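Local coordinates for protein putative polyketide synthase (Brevibacillus brevis, PDB 5HU7) that probably catalyses the dehydration of beta-hydroxyacyl intermediates tethered to acyl carrier protein, as the dehydratase domain of a trans-AT polyketide synthase, at residues G76-P87 with D239-I249; E104-S115 with V125-F134. One frame throughout, in Å; residues are numbered along the deposited sequence.

Contact 1 (G76-P87 with D239-I249); sequences GIRMSHVATDDP and DGTFTLEELEI
R78 grips E248 side-on: NE lies 2.9 Å from E248 OE2, NH2 bonds the same oxygen less directly, and both keep it close to the guanidinium plane. The side chains run alongside each other from a non-hydrogen-bonded pair, and R78 can follow because its CG stands anti to the backbone N (chi1 -178°) before the chain bends at chi3. E246 adds a long salt bridge, and E133 binds R78 NH1; a leucine here would probably leave these three carboxylates clustered without their shared cation. Y250 takes the other oxygen of E248.

I77, M79, V82, F242, L244, L247 and I249 give the buried face its apolar side chains, and T84 adds a hydroxyl that S128 satisfies. The pliable, unbranched thioether of M79 suits a place alongside L247, SD meeting CD2 at 3.6 Å. F242 CG lies between the backbone N and the carbonyl carbon (chi1 76°), swinging the broad ring back across the strand pair until CE1 comes to 3.8 Å from V82 CG1.

The antiparallel backbones position these groups. Both strands turn a corner at H81 and E245, where H81 N still bonds E245 O at 3.0 Å. Farther on, D239 OD1 accepts from T241 N (3.1 Å) and T241 OG1 in an Asx turn, while G240, at positive phi, leaves room for P87, whose CB a side chain would strike.

Strand 76-84 lies between 125-135 and 241-249. Strand 241-249 pairs in turn with 287-298, against which E245 and E246 form a classic beta bulge; helix 52-65 covers the buried face through A59, Y55 and L52.

Contact 2 (E104-S115 with V125-F134); sequences EDTGELAYKIYS and VVHSHGMVEF
L109 and V132 bond in both directions, with L109 N 2.9 Å from V132 O, and main-chain pairing continues antiparallel to S115 and V125. I113 O interrupts the regular register: it accepts from H127 N at 2.9 Å and only weakly from S128 N, a classic bulge that swings H127 out of step.

Among polar side chains, H127 NE2 and S115 OG share a hydrogen bond of 2.8 Å at the edge of the imidazole. Serine suits the spot, small enough to sit beside the ring and still carrying a hydroxyl. D86 O holds H127 ND1, which fixes the ring's rotation from its other nitrogen. Y111 OH, by contrast, is buried with no partner.

Aromatic and apolar packing fills the rest. Y111 CG lies between its backbone N and carbonyl carbon (chi1 77°), which turns the ring over the partner strand, G130 N standing 3.4 Å above the ring plane; only glycine fits there, since a CB would run into Y111 CE2. On the opposite face, the flexible M131 brings CE to 3.7 Å from A110 CB and SD to 3.6 Å from E104 CG. At the far end L109 CD1 meets F134 CE2 at 3.6 Å, and L109 also packs on L23 of the second subunit.

Strands 108-115 and 125-135 make a bulged antiparallel beta hairpin in the sheet that, as in hotdog folds, wraps a central helix, here 52-65.

Strands 125-135 and 76-84 are neighbours in the sheet, so contacts 1 and 2 are successive strand pairings, their centres about 10 Å apart and contact 2 nested in the chain loop that contact 1 closes. S80 N bonds M131 O at 2.9 Å between them, and the turn after strand 76-84 reaches the hairpin where H127 ND1 lies 2.9 Å from D86 O. On the buried side V82 CG1 comes within 3.3 Å of Y111 OH, under helix 52-65. Contact 2 probably lies within the first hotdog and contact 1 would join it to the second, consistent with the double-hotdog fold of polyketide synthase dehydratases, in which the active site lies between the two halves.

Contact 1 (G76-P87 with D239-I249)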
loop_
_atom_site.group_PDB
_atom_site.type_symbol
_atom_site.label_atom_id
_atom_site.label_comp_id
_atom_site.label_asym_id
_atom_site.label_seq_id
_atom_site.Cartn_x
_atom_site.Cartn_y
_atom_site.Cartn_z
ATOM N N GLY A 76 -1.161 -11.700 19.309
ATOM C CA GLY A 76 -2.369 -11.321 20.051
ATOM C C GLY A 76 -2.647 -9.836 19.912
ATOM O O GLY A 76 -1.732 -9.025 19.968
ATOM N N ILE A 77 -3.915 -9.482 19.720
ATOM C CA ILE A 77 -4.381 -8.124 19.549
ATOM C C ILE A 77 -5.464 -7.849 20.570
ATOM O O ILE A 77 -6.309 -8.707 20.805
ATOM C CB ILE A 77 -4.938 -7.919 18.117
ATOM C CG1 ILE A 77 -3.785 -7.827 17.108
ATOM C CG2 ILE A 77 -5.836 -6.673 18.031
ATOM C CD1 ILE A 77 -4.205 -7.962 15.670
ATOM N N ARG A 78 -5.454 -6.622 21.148
ATOM C CA ARG A 78 -6.517 -6.149 22.023
ATOM C C ARG A 78 -7.000 -4.822 21.459
ATOM O O ARG A 78 -6.206 -3.896 21.332
ATOM C CB ARG A 78 -6.076 -5.958 23.462
ATOM C CG ARG A 78 -7.244 -5.502 24.369
ATOM C CD ARG A 78 -6.832 -5.090 25.756
ATOM N NE ARG A 78 -6.326 -6.235 26.506
ATOM C CZ ARG A 78 -5.059 -6.457 26.847
ATOM N NH1 ARG A 78 -4.115 -5.580 26.543
ATOM N NH2 ARG A 78 -4.730 -7.556 27.506
ATOM N N MET A 79 -8.282 -4.730 21.110
ATOM C CA MET A 79 -8.890 -3.476 20.693
ATOM C C MET A 79 -9.731 -3.011 21.883
ATOM O O MET A 79 -10.392 -3.821 22.484
ATOM C CB MET A 79 -9.729 -3.619 19.448
ATOM C CG MET A 79 -8.994 -4.285 18.304
ATOM S SD MET A 79 -9.999 -4.542 16.800
ATOM C CE MET A 79 -10.579 -2.982 16.554
ATOM N N SER A 80 -9.636 -1.743 22.269
ATOM C CA SER A 80 -10.326 -1.175 23.434
ATOM C C SER A 80 -11.052 0.102 23.033
ATOM O O SER A 80 -10.596 0.777 22.124
ATOM C CB SER A 80 -9.307 -0.802 24.510
ATOM O OG SER A 80 -8.700 -1.946 25.063
ATOM N N HIS A 81 -12.131 0.444 23.747
ATOM C CA HIS A 81 -12.880 1.693 23.571
ATOM C C HIS A 81 -13.327 1.935 22.142
ATOM O O HIS A 81 -13.194 3.034 21.626
ATOM C CB HIS A 81 -12.053 2.875 24.083
ATOM C CG HIS A 81 -11.527 2.678 25.466
ATOM N ND1 HIS A 81 -12.374 2.414 26.526
ATOM C CD2 HIS A 81 -10.246 2.676 25.914
ATOM C CE1 HIS A 81 -11.593 2.296 27.592
ATOM N NE2 HIS A 81 -10.300 2.421 27.267
ATOM N N VAL A 82 -13.811 0.893 21.493
ATOM C CA VAL A 82 -14.283 0.966 20.108
ATOM C C VAL A 82 -15.672 1.606 20.073
ATOM O O VAL A 82 -16.530 1.293 20.897
ATOM C CB VAL A 82 -14.278 -0.421 19.427
ATOM C CG1 VAL A 82 -14.841 -0.338 18.017
ATOM C CG2 VAL A 82 -12.874 -1.041 19.420
ATOM N N ALA A 83 -15.890 2.494 19.107
ATOM C CA ALA A 83 -17.171 3.199 18.985
ATOM C C ALA A 83 -17.473 3.519 17.549
ATOM O O ALA A 83 -16.641 4.101 16.883
ATOM C CB ALA A 83 -17.133 4.475 19.824
ATOM N N THR A 84 -18.613 3.016 17.039
ATOM C CA THR A 84 -19.136 3.342 15.718
ATOM C C THR A 84 -20.301 4.265 15.980
ATOM O O THR A 84 -21.365 3.775 16.321
ATOM C CB THR A 84 -19.505 2.095 14.910
ATOM O OG1 THR A 84 -18.288 1.393 14.596
ATOM C CG2 THR A 84 -20.265 2.437 13.627
ATOM N N ASP A 85 -20.082 5.583 15.857
ATOM C CA ASP A 85 -21.042 6.663 16.158
ATOM C C ASP A 85 -21.853 7.140 14.949
ATOM O O ASP A 85 -23.002 7.548 15.123
ATOM C CB ASP A 85 -20.290 7.926 16.724
ATOM C CG ASP A 85 -18.777 8.071 16.401
ATOM O OD1 ASP A 85 -18.025 7.094 16.588
ATOM O OD2 ASP A 85 -18.391 9.129 15.832
ATOM N N ASP A 86 -21.202 7.248 13.781
ATOM C CA ASP A 86 -21.832 7.766 12.563
ATOM C C ASP A 86 -21.751 6.674 11.524
ATOM O O ASP A 86 -20.693 6.484 10.952
ATOM C CB ASP A 86 -21.116 9.053 12.121
ATOM C CG ASP A 86 -21.935 9.954 11.205
ATOM O OD1 ASP A 86 -22.941 9.469 10.628
ATOM O OD2 ASP A 86 -21.594 11.148 11.095
ATOM N N PRO A 87 -22.836 5.893 11.296
ATOM C CA PRO A 87 -22.731 4.745 10.379
ATOM C C PRO A 87 -22.380 5.048 8.921
ATOM O O PRO A 87 -22.905 5.985 8.306
ATOM C CB PRO A 87 -24.117 4.083 10.470
ATOM C CG PRO A 87 -24.706 4.578 11.699
ATOM C CD PRO A 87 -24.166 5.942 11.936
ATOM N N ASP A 239 -29.641 0.782 14.332
ATOM C CA ASP A 239 -29.315 2.034 13.634
ATOM C C ASP A 239 -27.895 2.068 13.068
ATOM O O ASP A 239 -27.405 3.151 12.746
ATOM C CB ASP A 239 -29.565 3.234 14.568
ATOM C CG ASP A 239 -28.629 3.400 15.757
ATOM O OD1 ASP A 239 -27.738 2.546 15.941
ATOM O OD2 ASP A 239 -28.821 4.357 16.529
ATOM N N GLY A 240 -27.222 0.922 12.990
ATOM C CA GLY A 240 -25.868 0.861 12.458
ATOM C C GLY A 240 -24.744 1.263 13.415
ATOM O O GLY A 240 -23.571 1.196 13.040
ATOM N N THR A 241 -25.062 1.662 14.655
ATOM C CA THR A 241 -24.036 2.036 15.630
ATOM C C THR A 241 -23.752 0.924 16.648
ATOM O O THR A 241 -24.565 0.045 16.886
ATOM C CB THR A 241 -24.392 3.344 16.377
ATOM O OG1 THR A 241 -25.456 3.120 17.290
ATOM C CG2 THR A 241 -24.675 4.519 15.437
ATOM N N PHE A 242 -22.608 1.003 17.268
ATOM C CA PHE A 242 -22.238 0.130 18.353
ATOM C C PHE A 242 -21.054 0.695 19.112
ATOM O O PHE A 242 -20.344 1.554 18.607
ATOM C CB PHE A 242 -21.916 -1.293 17.860
ATOM C CG PHE A 242 -20.561 -1.439 17.190
ATOM C CD1 PHE A 242 -19.414 -1.714 17.939
ATOM C CD2 PHE A 242 -20.437 -1.352 15.814
ATOM C CE1 PHE A 242 -18.197 -1.969 17.311
ATOM C CE2 PHE A 242 -19.213 -1.581 15.195
ATOM C CZ PHE A 242 -18.111 -1.904 15.937
ATOM N N THR A 243 -20.865 0.191 20.336
ATOM C CA THR A 243 -19.716 0.449 21.189
ATOM C C THR A 243 -19.193 -0.898 21.683
ATOM O O THR A 243 -19.973 -1.843 21.845
ATOM C CB THR A 243 -20.039 1.377 22.378
ATOM O OG1 THR A 243 -21.073 0.795 23.154
ATOM C CG2 THR A 243 -20.411 2.788 21.943
ATOM N N LEU A 244 -17.881 -0.991 21.913
ATOM C CA LEU A 244 -17.277 -2.220 22.418
ATOM C C LEU A 244 -16.137 -1.857 23.309
ATOM O O LEU A 244 -15.155 -1.281 22.862
ATOM C CB LEU A 244 -16.857 -3.089 21.225
ATOM C CG LEU A 244 -16.056 -4.357 21.437
ATOM C CD1 LEU A 244 -16.769 -5.320 22.231
ATOM C CD2 LEU A 244 -15.734 -4.989 20.108
ATOM N N GLU A 245 -16.272 -2.160 24.587
ATOM C CA GLU A 245 -15.240 -1.830 25.551
ATOM C C GLU A 245 -13.935 -2.547 25.315
ATOM O O GLU A 245 -12.897 -1.919 25.423
ATOM C CB GLU A 245 -15.725 -2.040 26.996
ATOM C CG GLU A 245 -16.340 -0.793 27.609
ATOM C CD GLU A 245 -15.434 0.433 27.572
ATOM O OE1 GLU A 245 -14.379 0.418 28.252
ATOM O OE2 GLU A 245 -15.725 1.358 26.774
ATOM N N GLU A 246 -13.972 -3.835 24.998
ATOM C CA GLU A 246 -12.761 -4.599 24.787
ATOM C C GLU A 246 -12.988 -5.760 23.883
ATOM O O GLU A 246 -14.037 -6.387 23.945
ATOM C CB GLU A 246 -12.205 -5.092 26.141
ATOM C CG GLU A 246 -10.759 -5.549 26.104
ATOM C CD GLU A 246 -10.253 -5.979 27.468
ATOM O OE1 GLU A 246 -10.529 -7.136 27.864
ATOM O OE2 GLU A 246 -9.610 -5.146 28.154
ATOM N N LEU A 247 -11.986 -6.073 23.080
ATOM C CA LEU A 247 -11.987 -7.178 22.146
ATOM C C LEU A 247 -10.607 -7.770 22.194
ATOM O O LEU A 247 -9.636 -7.056 21.919
ATOM C CB LEU A 247 -12.291 -6.659 20.728
ATOM C CG LEU A 247 -11.968 -7.546 19.525
ATOM C CD1 LEU A 247 -12.655 -8.859 19.605
ATOM C CD2 LEU A 247 -12.399 -6.868 18.229
ATOM N N GLU A 248 -10.506 -9.068 22.513
ATOM C CA GLU A 248 -9.238 -9.765 22.540
ATOM C C GLU A 248 -9.280 -10.860 21.494
ATOM O O GLU A 248 -10.252 -11.573 21.427
ATOM C CB GLU A 248 -8.950 -10.290 23.953
ATOM C CG GLU A 248 -8.535 -9.166 24.895
ATOM C CD GLU A 248 -8.240 -9.542 26.328
ATOM O OE1 GLU A 248 -8.441 -10.724 26.682
ATOM O OE2 GLU A 248 -7.740 -8.676 27.084
ATOM N N ILE A 249 -8.279 -10.936 20.627
ATOM C CA ILE A 249 -8.174 -11.956 19.590
ATOM C C ILE A 249 -6.961 -12.813 20.009
ATOM O O ILE A 249 -5.843 -12.310 20.031
ATOM C CB ILE A 249 -8.016 -11.344 18.182
ATOM C CG1 ILE A 249 -9.146 -10.340 17.876
ATOM C CG2 ILE A 249 -7.995 -12.460 17.129
ATOM C CD1 ILE A 249 -8.920 -9.516 16.581
#

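Contact 2 (E104-S115 with V125-F134)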
loop_
_atom_site.group_PDB
_atom_site.type_symbol
_atom_site.label_atom_id
_atom_site.label_comp_id
_atom_site.label_asym_id
_atom_site.label_seq_id
_atom_site.Cartn_x
_atom_site.Cartn_y
_atom_site.Cartn_z
ATOM N N GLU A 104 -0.711 6.765 19.807
ATOM C CA GLU A 104 -1.477 7.045 21.018
ATOM C C GLU A 104 -0.567 7.077 22.215
ATOM O O GLU A 104 -0.649 8.030 22.978
ATOM C CB GLU A 104 -2.599 6.026 21.271
ATOM C CG GLU A 104 -3.529 6.398 22.427
ATOM C CD GLU A 104 -4.426 7.614 22.252
ATOM O OE1 GLU A 104 -4.395 8.253 21.174
ATOM O OE2 GLU A 104 -5.162 7.932 23.213
ATOM N N ASP A 105 0.212 5.997 22.427
ATOM C CA ASP A 105 1.149 5.826 23.522
ATOM C C ASP A 105 2.256 4.870 23.029
ATOM O O ASP A 105 2.210 4.411 21.882
ATOM C CB ASP A 105 0.418 5.255 24.758
ATOM C CG ASP A 105 0.911 5.759 26.109
ATOM O OD1 ASP A 105 2.134 6.077 26.227
ATOM O OD2 ASP A 105 0.109 5.732 27.083
ATOM N N THR A 106 3.209 4.521 23.913
ATOM C CA THR A 106 4.320 3.646 23.572
ATOM C C THR A 106 3.893 2.273 23.087
ATOM O O THR A 106 4.539 1.742 22.196
ATOM C CB THR A 106 5.278 3.500 24.741
ATOM O OG1 THR A 106 4.534 3.055 25.883
ATOM C CG2 THR A 106 6.026 4.765 25.039
ATOM N N GLY A 107 2.855 1.703 23.673
ATOM C CA GLY A 107 2.368 0.366 23.300
ATOM C C GLY A 107 0.929 0.424 22.809
ATOM O O GLY A 107 0.203 -0.565 22.899
ATOM N N GLU A 108 0.497 1.563 22.275
ATOM C CA GLU A 108 -0.875 1.709 21.865
ATOM C C GLU A 108 -1.054 2.596 20.628
ATOM O O GLU A 108 -0.388 3.616 20.466
ATOM C CB GLU A 108 -1.685 2.204 23.068
ATOM C CG GLU A 108 -3.152 2.476 22.782
ATOM C CD GLU A 108 -3.952 2.540 24.067
ATOM O OE1 GLU A 108 -3.450 3.201 25.007
ATOM O OE2 GLU A 108 -5.007 1.860 24.172
ATOM N N LEU A 109 -1.916 2.146 19.716
ATOM C CA LEU A 109 -2.209 2.857 18.490
ATOM C C LEU A 109 -3.650 3.247 18.498
ATOM O O LEU A 109 -4.453 2.555 19.089
ATOM C CB LEU A 109 -2.028 1.940 17.297
ATOM C CG LEU A 109 -0.678 1.385 17.082
ATOM C CD1 LEU A 109 -0.749 0.139 16.241
ATOM C CD2 LEU A 109 0.247 2.440 16.502
ATOM N N ALA A 110 -3.987 4.281 17.733
ATOM C CA ALA A 110 -5.365 4.693 17.526
ATOM C C ALA A 110 -5.719 4.449 16.078
ATOM O O ALA A 110 -4.867 4.511 15.193
ATOM C CB ALA A 110 -5.517 6.156 17.872
ATOM N N TYR A 111 -6.971 4.124 15.820
ATOM C CA TYR A 111 -7.410 3.987 14.433
ATOM C C TYR A 111 -8.681 4.753 14.197
ATOM O O TYR A 111 -9.446 4.997 15.125
ATOM C CB TYR A 111 -7.559 2.526 13.993
ATOM C CG TYR A 111 -8.804 1.838 14.493
ATOM C CD1 TYR A 111 -10.003 1.956 13.815
ATOM C CD2 TYR A 111 -8.782 1.071 15.649
ATOM C CE1 TYR A 111 -11.181 1.430 14.336
ATOM C CE2 TYR A 111 -9.951 0.511 16.170
ATOM C CZ TYR A 111 -11.141 0.661 15.493
ATOM O OH TYR A 111 -12.267 0.089 16.016
ATOM N N LYS A 112 -8.915 5.125 12.939
ATOM C CA LYS A 112 -10.150 5.773 12.517
ATOM C C LYS A 112 -10.544 5.251 11.182
ATOM O O LYS A 112 -9.732 5.255 10.271
ATOM C CB LYS A 112 -10.014 7.280 12.376
ATOM C CG LYS A 112 -9.766 8.017 13.652
ATOM C CD LYS A 112 -10.219 9.484 13.541
ATOM C CE LYS A 112 -9.113 10.483 13.685
ATOM N NZ LYS A 112 -8.764 10.714 15.089
ATOM N N ILE A 113 -11.816 4.936 11.020
ATOM C CA ILE A 113 -12.382 4.509 9.752
ATOM C C ILE A 113 -13.177 5.717 9.327
ATOM O O ILE A 113 -14.001 6.201 10.087
ATOM C CB ILE A 113 -13.218 3.224 9.852
ATOM C CG1 ILE A 113 -12.316 2.034 10.213
ATOM C CG2 ILE A 113 -13.959 2.950 8.543
ATOM C CD1 ILE A 113 -13.056 0.700 10.674
ATOM N N TYR A 114 -12.914 6.236 8.148
ATOM C CA TYR A 114 -13.575 7.459 7.716
ATOM C C TYR A 114 -13.718 7.517 6.211
ATOM O O TYR A 114 -13.030 6.800 5.501
ATOM C CB TYR A 114 -12.774 8.681 8.252
ATOM C CG TYR A 114 -11.411 8.855 7.629
ATOM C CD1 TYR A 114 -10.283 8.292 8.198
ATOM C CD2 TYR A 114 -11.244 9.646 6.500
ATOM C CE1 TYR A 114 -9.021 8.456 7.622
ATOM C CE2 TYR A 114 -9.985 9.840 5.930
ATOM C CZ TYR A 114 -8.876 9.244 6.490
ATOM O OH TYR A 114 -7.651 9.429 5.892
ATOM N N SER A 115 -14.590 8.386 5.740
ATOM C CA SER A 115 -14.844 8.567 4.306
ATOM C C SER A 115 -15.197 10.006 3.983
ATOM O O SER A 115 -15.392 10.813 4.884
ATOM C CB SER A 115 -15.964 7.643 3.838
ATOM O OG SER A 115 -17.237 8.077 4.265
ATOM N N VAL A 125 -15.971 12.360 7.242
ATOM C CA VAL A 125 -16.769 11.849 8.350
ATOM C C VAL A 125 -16.077 10.615 8.943
ATOM O O VAL A 125 -15.769 9.699 8.193
ATOM C CB VAL A 125 -18.178 11.467 7.836
ATOM C CG1 VAL A 125 -19.090 11.028 8.984
ATOM C CG2 VAL A 125 -18.806 12.618 7.047
ATOM N N VAL A 126 -15.895 10.569 10.277
ATOM C CA VAL A 126 -15.330 9.428 11.015
ATOM C C VAL A 126 -16.481 8.546 11.450
ATOM O O VAL A 126 -17.359 8.976 12.201
ATOM C CB VAL A 126 -14.467 9.858 12.230
ATOM C CG1 VAL A 126 -14.006 8.637 13.035
ATOM C CG2 VAL A 126 -13.272 10.681 11.762
ATOM N N HIS A 127 -16.480 7.315 10.981
ATOM C CA HIS A 127 -17.539 6.366 11.266
ATOM C C HIS A 127 -17.205 5.528 12.466
ATOM O O HIS A 127 -18.087 5.237 13.235
ATOM C CB HIS A 127 -17.788 5.441 10.042
ATOM C CG HIS A 127 -18.038 6.177 8.761
ATOM N ND1 HIS A 127 -19.104 7.039 8.623
ATOM C CD2 HIS A 127 -17.303 6.214 7.626
ATOM C CE1 HIS A 127 -18.998 7.558 7.404
ATOM N NE2 HIS A 127 -17.929 7.093 6.771
ATOM N N SER A 128 -15.955 5.106 12.611
ATOM C CA SER A 128 -15.540 4.246 13.704
ATOM C C SER A 128 -14.116 4.588 14.168
ATOM O O SER A 128 -13.315 5.026 13.368
ATOM C CB SER A 128 -15.607 2.785 13.253
ATOM O OG SER A 128 -15.419 1.876 14.323
ATOM N N HIS A 129 -13.842 4.443 15.455
ATOM C CA HIS A 129 -12.513 4.649 16.012
ATOM C C HIS A 129 -12.315 3.757 17.235
ATOM O O HIS A 129 -13.280 3.291 17.837
ATOM C CB HIS A 129 -12.242 6.135 16.336
ATOM C CG HIS A 129 -13.176 6.721 17.339
ATOM N ND1 HIS A 129 -14.275 7.417 16.899
ATOM C CD2 HIS A 129 -13.236 6.647 18.684
ATOM C CE1 HIS A 129 -14.963 7.749 17.977
ATOM N NE2 HIS A 129 -14.418 7.256 19.057
ATOM N N GLY A 130 -11.068 3.516 17.573
ATOM C CA GLY A 130 -10.714 2.709 18.719
ATOM C C GLY A 130 -9.226 2.638 18.934
ATOM O O GLY A 130 -8.457 3.181 18.144
ATOM N N MET A 131 -8.822 2.019 20.035
ATOM C CA MET A 131 -7.416 1.852 20.396
ATOM C C MET A 131 -7.030 0.419 20.192
ATOM O O MET A 131 -7.879 -0.458 20.355
ATOM C CB MET A 131 -7.195 2.222 21.861
ATOM C CG MET A 131 -7.654 3.630 22.210
ATOM S SD MET A 131 -6.625 4.891 21.446
ATOM C CE MET A 131 -7.871 6.004 20.785
ATOM N N VAL A 132 -5.755 0.175 19.859
ATOM C CA VAL A 132 -5.215 -1.173 19.671
ATOM C C VAL A 132 -3.868 -1.391 20.343
ATOM O O VAL A 132 -3.010 -0.533 20.262
ATOM C CB VAL A 132 -5.152 -1.554 18.181
ATOM C CG1 VAL A 132 -4.518 -2.935 17.989
ATOM C CG2 VAL A 132 -6.542 -1.510 17.587
ATOM N N GLU A 133 -3.690 -2.579 20.980
ATOM C CA GLU A 133 -2.433 -3.046 21.575
ATOM C C GLU A 133 -2.096 -4.419 21.048
ATOM O O GLU A 133 -2.976 -5.252 20.788
ATOM C CB GLU A 133 -2.503 -3.162 23.091
ATOM C CG GLU A 133 -2.868 -1.865 23.797
ATOM C CD GLU A 133 -3.297 -2.113 25.221
ATOM O OE1 GLU A 133 -2.485 -1.894 26.150
ATOM O OE2 GLU A 133 -4.427 -2.616 25.398
ATOM N N PHE A 134 -0.814 -4.652 20.931
ATOM C CA PHE A 134 -0.189 -5.913 20.557
ATOM C C PHE A 134 0.334 -6.489 21.813
ATOM O O PHE A 134 1.066 -5.823 22.531
ATOM C CB PHE A 134 0.975 -5.669 19.613
ATOM C CG PHE A 134 0.497 -5.082 18.315
ATOM C CD1 PHE A 134 -0.248 -5.846 17.422
ATOM C CD2 PHE A 134 0.840 -3.797 17.955
ATOM C CE1 PHE A 134 -0.681 -5.307 16.219
ATOM C CE2 PHE A 134 0.404 -3.259 16.756
ATOM C CZ PHE A 134 -0.366 -4.013 15.903
#